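Local atomic coordinates of breast cancer anti-estrogen resistance protein 1 (Mus musculus, PDB entry 5W93), a protein that acts as a docking protein that coordinates tyrosine kinase-based signalling related to cell adhesion and is implicated in cell migration, here as its C-terminal helical domain with a paxillin LD1 peptide. Residues A[39-42]-A[43-46]; A[73-76]-A[77-81]. The protein carries 2 engineered substitutions. All blocks are in the same frame, centred on the assembly; numbering follows the deposited sequence.

Contact 1. Residues A[39-42]-A[43-46]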
loop_
_atom_site.group_PDB
_atom_site.type_symbol
_atom_site.label_atom_id
_atom_site.label_comp_id
_atom_site.label_asym_id
_atom_site.label_seq_id
_atom_site.Cartn_x
_atom_site.Cartn_y
_atom_site.Cartn_z
ATOM N N ASN A 39 0.795 16.645 -15.368
ATOM C CA ASN A 39 2.166 16.580 -15.868
ATOM C C ASN A 39 3.201 17.203 -14.951
ATOM O O ASN A 39 4.097 17.907 -15.415
ATOM C CB ASN A 39 2.239 17.238 -17.243
ATOM C CG ASN A 39 1.423 16.491 -18.270
ATOM O OD1 ASN A 39 1.824 15.428 -18.728
ATOM N ND2 ASN A 39 0.256 17.026 -18.613
ATOM N N GLN A 40 3.093 16.941 -13.652
ATOM C CA GLN A 40 4.063 17.473 -12.697
ATOM C C GLN A 40 5.414 16.778 -12.881
ATOM O O GLN A 40 5.460 15.613 -13.264
ATOM C CB GLN A 40 3.561 17.307 -11.258
ATOM C CG GLN A 40 2.321 18.144 -10.948
ATOM C CD GLN A 40 2.545 19.615 -11.249
ATOM O OE1 GLN A 40 3.459 20.234 -10.711
ATOM N NE2 GLN A 40 1.724 20.174 -12.134
ATOM N N PRO A 41 6.520 17.498 -12.611
ATOM C CA PRO A 41 7.882 16.967 -12.768
ATOM C C PRO A 41 8.270 16.026 -11.616
ATOM O O PRO A 41 7.514 15.948 -10.632
ATOM C CB PRO A 41 8.748 18.240 -12.772
ATOM C CG PRO A 41 7.979 19.219 -11.969
ATOM C CD PRO A 41 6.521 18.927 -12.247
ATOM N N PRO A 42 9.419 15.325 -11.729
ATOM C CA PRO A 42 9.827 14.395 -10.668
ATOM C C PRO A 42 9.884 14.977 -9.254
ATOM O O PRO A 42 9.569 14.236 -8.327
ATOM C CB PRO A 42 11.226 13.944 -11.124
ATOM C CG PRO A 42 11.116 13.968 -12.650
ATOM C CD PRO A 42 10.317 15.237 -12.905
ATOM N N LYS A 43 10.253 16.241 -9.064
ATOM C CA LYS A 43 10.356 16.746 -7.695
ATOM C C LYS A 43 8.995 16.694 -7.007
ATOM O O LYS A 43 8.930 16.615 -5.782
ATOM C CB LYS A 43 10.920 18.175 -7.644
ATOM C CG LYS A 43 10.106 19.238 -8.356
ATOM C CD LYS A 43 10.847 20.574 -8.208
ATOM C CE LYS A 43 9.933 21.772 -8.307
ATOM N NZ LYS A 43 10.667 23.027 -7.937
ATOM N N ILE A 44 7.933 16.718 -7.811
ATOM C CA ILE A 44 6.567 16.601 -7.313
ATOM C C ILE A 44 6.064 15.143 -7.259
ATOM O O ILE A 44 5.593 14.701 -6.209
ATOM C CB ILE A 44 5.584 17.431 -8.172
ATOM C CG1 ILE A 44 5.999 18.908 -8.208
ATOM C CG2 ILE A 44 4.149 17.261 -7.661
ATOM C CD1 ILE A 44 6.038 19.585 -6.844
ATOM N N PHE A 45 6.142 14.385 -8.354
ATOM C CA PHE A 45 5.499 13.063 -8.309
ATOM C C PHE A 45 6.292 12.046 -7.473
ATOM O O PHE A 45 5.694 11.112 -6.921
ATOM C CB PHE A 45 5.173 12.528 -9.722
ATOM C CG PHE A 45 6.368 12.092 -10.569
ATOM C CD1 PHE A 45 7.071 10.935 -10.280
ATOM C CD2 PHE A 45 6.697 12.795 -11.724
ATOM C CE1 PHE A 45 8.132 10.519 -11.072
ATOM C CE2 PHE A 45 7.738 12.383 -12.533
ATOM C CZ PHE A 45 8.465 11.250 -12.207
ATOM N N VAL A 46 7.604 12.257 -7.328
ATOM C CA VAL A 46 8.415 11.418 -6.448
ATOM C C VAL A 46 8.036 11.637 -4.972
ATOM O O VAL A 46 7.941 10.684 -4.208
ATOM C CB VAL A 46 9.937 11.680 -6.631
ATOM C CG1 VAL A 46 10.728 11.049 -5.503
ATOM C CG2 VAL A 46 10.416 11.150 -8.009
#

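Contact 2. Residues A[73-76]-A[77-81]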
loop_
_atom_site.group_PDB
_atom_site.type_symbol
_atom_site.label_atom_id
_atom_site.label_comp_id
_atom_site.label_asym_id
_atom_site.label_seq_id
_atom_site.Cartn_x
_atom_site.Cartn_y
_atom_site.Cartn_z
ATOM N N ALA A 73 -5.552 -20.739 11.206
ATOM C CA ALA A 73 -4.619 -20.946 10.103
ATOM C C ALA A 73 -5.027 -20.172 8.850
ATOM O O ALA A 73 -4.185 -19.573 8.178
ATOM C CB ALA A 73 -4.493 -22.440 9.790
ATOM N N ASP A 74 -6.316 -20.181 8.541
ATOM C CA ASP A 74 -6.828 -19.471 7.368
ATOM C C ASP A 74 -6.733 -17.945 7.508
ATOM O O ASP A 74 -6.500 -17.240 6.524
ATOM C CB ASP A 74 -8.278 -19.879 7.087
ATOM C CG ASP A 74 -8.398 -21.338 6.650
ATOM O OD1 ASP A 74 -7.341 -21.965 6.398
ATOM O OD2 ASP A 74 -9.541 -21.853 6.549
ATOM N N VAL A 75 -6.926 -17.430 8.720
ATOM C CA VAL A 75 -6.697 -16.011 8.965
ATOM C C VAL A 75 -5.226 -15.663 8.738
ATOM O O VAL A 75 -4.917 -14.706 8.041
ATOM C CB VAL A 75 -7.110 -15.590 10.401
ATOM C CG1 VAL A 75 -6.762 -14.120 10.645
ATOM C CG2 VAL A 75 -8.606 -15.830 10.603
ATOM N N ARG A 76 -4.324 -16.440 9.330
ATOM C CA ARG A 76 -2.897 -16.184 9.191
ATOM C C ARG A 76 -2.482 -16.203 7.728
ATOM O O ARG A 76 -1.694 -15.368 7.286
ATOM C CB ARG A 76 -2.077 -17.212 9.980
ATOM C CG ARG A 76 -2.109 -17.017 11.506
ATOM C CD ARG A 76 -1.256 -18.059 12.218
ATOM N NE ARG A 76 0.160 -17.706 12.233
ATOM C CZ ARG A 76 0.746 -16.966 13.175
ATOM N NH1 ARG A 76 0.031 -16.483 14.200
ATOM N NH2 ARG A 76 2.045 -16.704 13.092
ATOM N N SER A 77 -3.025 -17.165 6.992
ATOM C CA SER A 77 -2.729 -17.349 5.573
ATOM C C SER A 77 -3.139 -16.182 4.706
ATOM O O SER A 77 -2.338 -15.670 3.916
ATOM C CB SER A 77 -3.421 -18.611 5.047
ATOM O OG SER A 77 -2.641 -19.741 5.356
ATOM N N GLN A 78 -4.402 -15.793 4.823
ATOM C CA GLN A 78 -4.916 -14.666 4.065
ATOM C C GLN A 78 -4.175 -13.364 4.387
ATOM O O GLN A 78 -3.767 -12.651 3.482
ATOM C CB GLN A 78 -6.411 -14.496 4.325
ATOM C CG GLN A 78 -7.288 -15.583 3.699
ATOM C CD GLN A 78 -7.532 -15.344 2.223
ATOM O OE1 GLN A 78 -7.471 -14.207 1.749
ATOM N NE2 GLN A 78 -7.803 -16.417 1.483
ATOM N N VAL A 79 -4.004 -13.034 5.667
ATOM C CA VAL A 79 -3.429 -11.732 5.983
ATOM C C VAL A 79 -1.948 -11.716 5.602
ATOM O O VAL A 79 -1.443 -10.714 5.100
ATOM C CB VAL A 79 -3.640 -11.345 7.477
ATOM C CG1 VAL A 79 -5.135 -11.291 7.796
ATOM C CG2 VAL A 79 -3.009 -12.348 8.373
ATOM N N THR A 80 -1.252 -12.834 5.779
ATOM C CA THR A 80 0.143 -12.893 5.330
ATOM C C THR A 80 0.244 -12.757 3.790
ATOM O O THR A 80 1.143 -12.091 3.277
ATOM C CB THR A 80 0.826 -14.198 5.802
ATOM O OG1 THR A 80 0.960 -14.161 7.228
ATOM C CG2 THR A 80 2.209 -14.363 5.177
ATOM N N HIS A 81 -0.685 -13.362 3.057
ATOM C CA HIS A 81 -0.762 -13.133 1.611
ATOM C C HIS A 81 -0.828 -11.641 1.270
ATOM O O HIS A 81 -0.039 -11.142 0.482
ATOM C CB HIS A 81 -1.986 -13.825 0.992
ATOM C CG HIS A 81 -2.254 -13.390 -0.417
ATOM N ND1 HIS A 81 -1.594 -13.930 -1.503
ATOM C CD2 HIS A 81 -3.080 -12.438 -0.923
ATOM C CE1 HIS A 81 -2.010 -13.344 -2.610
ATOM N NE2 HIS A 81 -2.913 -12.432 -2.287
HETATM O O HOH W 1 -1.565 -20.425 8.166
#

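Contact 1. Residues A[39-42]-A[43-46]
Pro-42 lies against one face of the Phe-45 ring at the start of helix 42-69. The two side chains run side by side and point the same way. Pro-42 CA sits over the ring face, 3.7 Å from the Phe-45 centroid and 22° off the ring normal, which makes a CH-pi contact. Toward the CE2-CZ rim, Pro-42 CG packs on Phe-45 CE2 at 3.7 Å. Phe-45 CG stands between its own backbone N and carbonyl carbon (chi1 71°), and this turns the ring back toward the loop. Gln-40 O meets the ring at its edge, in plane, 3.4 Å from Phe-45 CD2.

Gln-40 and Ile-44 cross at a slant. Gln-40 CB touches the CG2 branch of Ile-44 at 3.6 Å. The other branch, CG1, lies beside Pro-41 CD.

Pro-41 is the N-cap residue. Its O takes the first i+4 helical bond, from Phe-45 N at 3.1 Å, and a shorter-span i+3 bond from Ile-44 N at 3.0 Å. The Ile-44 donor stands above the carbonyl plane; that of Phe-45 is nearer to it and straighter. Val-46 N to Pro-42 O continues the helical pattern.

Tyr-104, Ala-100 and Ala-101 pack around Phe-45 and Pro-42. This is the helix N-terminus after the loop of the divergent helix-loop-helix motif. Pro-42 suits its first turn, having no N-H that needs an acceptor.

Contact 2. Residues A[73-76]-A[77-81]
Ser-77 N bonds to Ala-73 O at 2.9 Å, one turn back along the same helix. Gln-78 N bonds likewise to Asp-74 O at 3.1 Å. Val-79 N reaches Val-75 O at 3.0 Å, with an N-H...O angle of 171°.

Side-chain hydroxyls add to this pattern. Thr-80 OG1 donates to Arg-76 O at 2.9 Å, while Thr-80 N bonds to the same oxygen at 3.0 Å from the opposite face of its carbonyl plane. Thr-80 OG1 lies beside its own backbone N (chi1 -68°), and this turns the hydroxyl back along the helix. One water donates to Ala-73 O at 2.8 Å and also bonds to Ser-77 OG.

The apolar part is small. Val-75 CG1 and Val-79 CG1 are 4.3 Å apart, one turn from each other on the buried side.

Arg-76 NH1 turns to the preceding connection and bonds to Arg-68 O and Ala-70 O. This ties the first turn of helix 73-102 to the end of helix 42-69. Val-75 packs on Leu-11 of helix 5-37. Val-79 meets Leu-66 of helix 42-69 and Leu-131 of helix 107-135, so these first two turns between them face all three other helices of the bundle.

Contact 1 and contact 2 mark the starts of two successive helices, 42-69 and 73-102. They come in series along the chain, and both lie within the Crk-associated substrate C-terminal domain. Their centres are 37 Å apart, on opposite sides of the chain's centre, and their nearest atoms are about 24 Å apart. The two sites do not touch. Helix 42-69 runs from contact 1 toward the end of the bundle where contact 2 lies, and helix 73-102 then leads back. Residues 39-46 belong to the divergent helix-loop-helix motif, and Val-46 packs on the bound peptide. Contact 1 includes the loop into helix 42-69; contact 2 follows the connection at the bundle's other end.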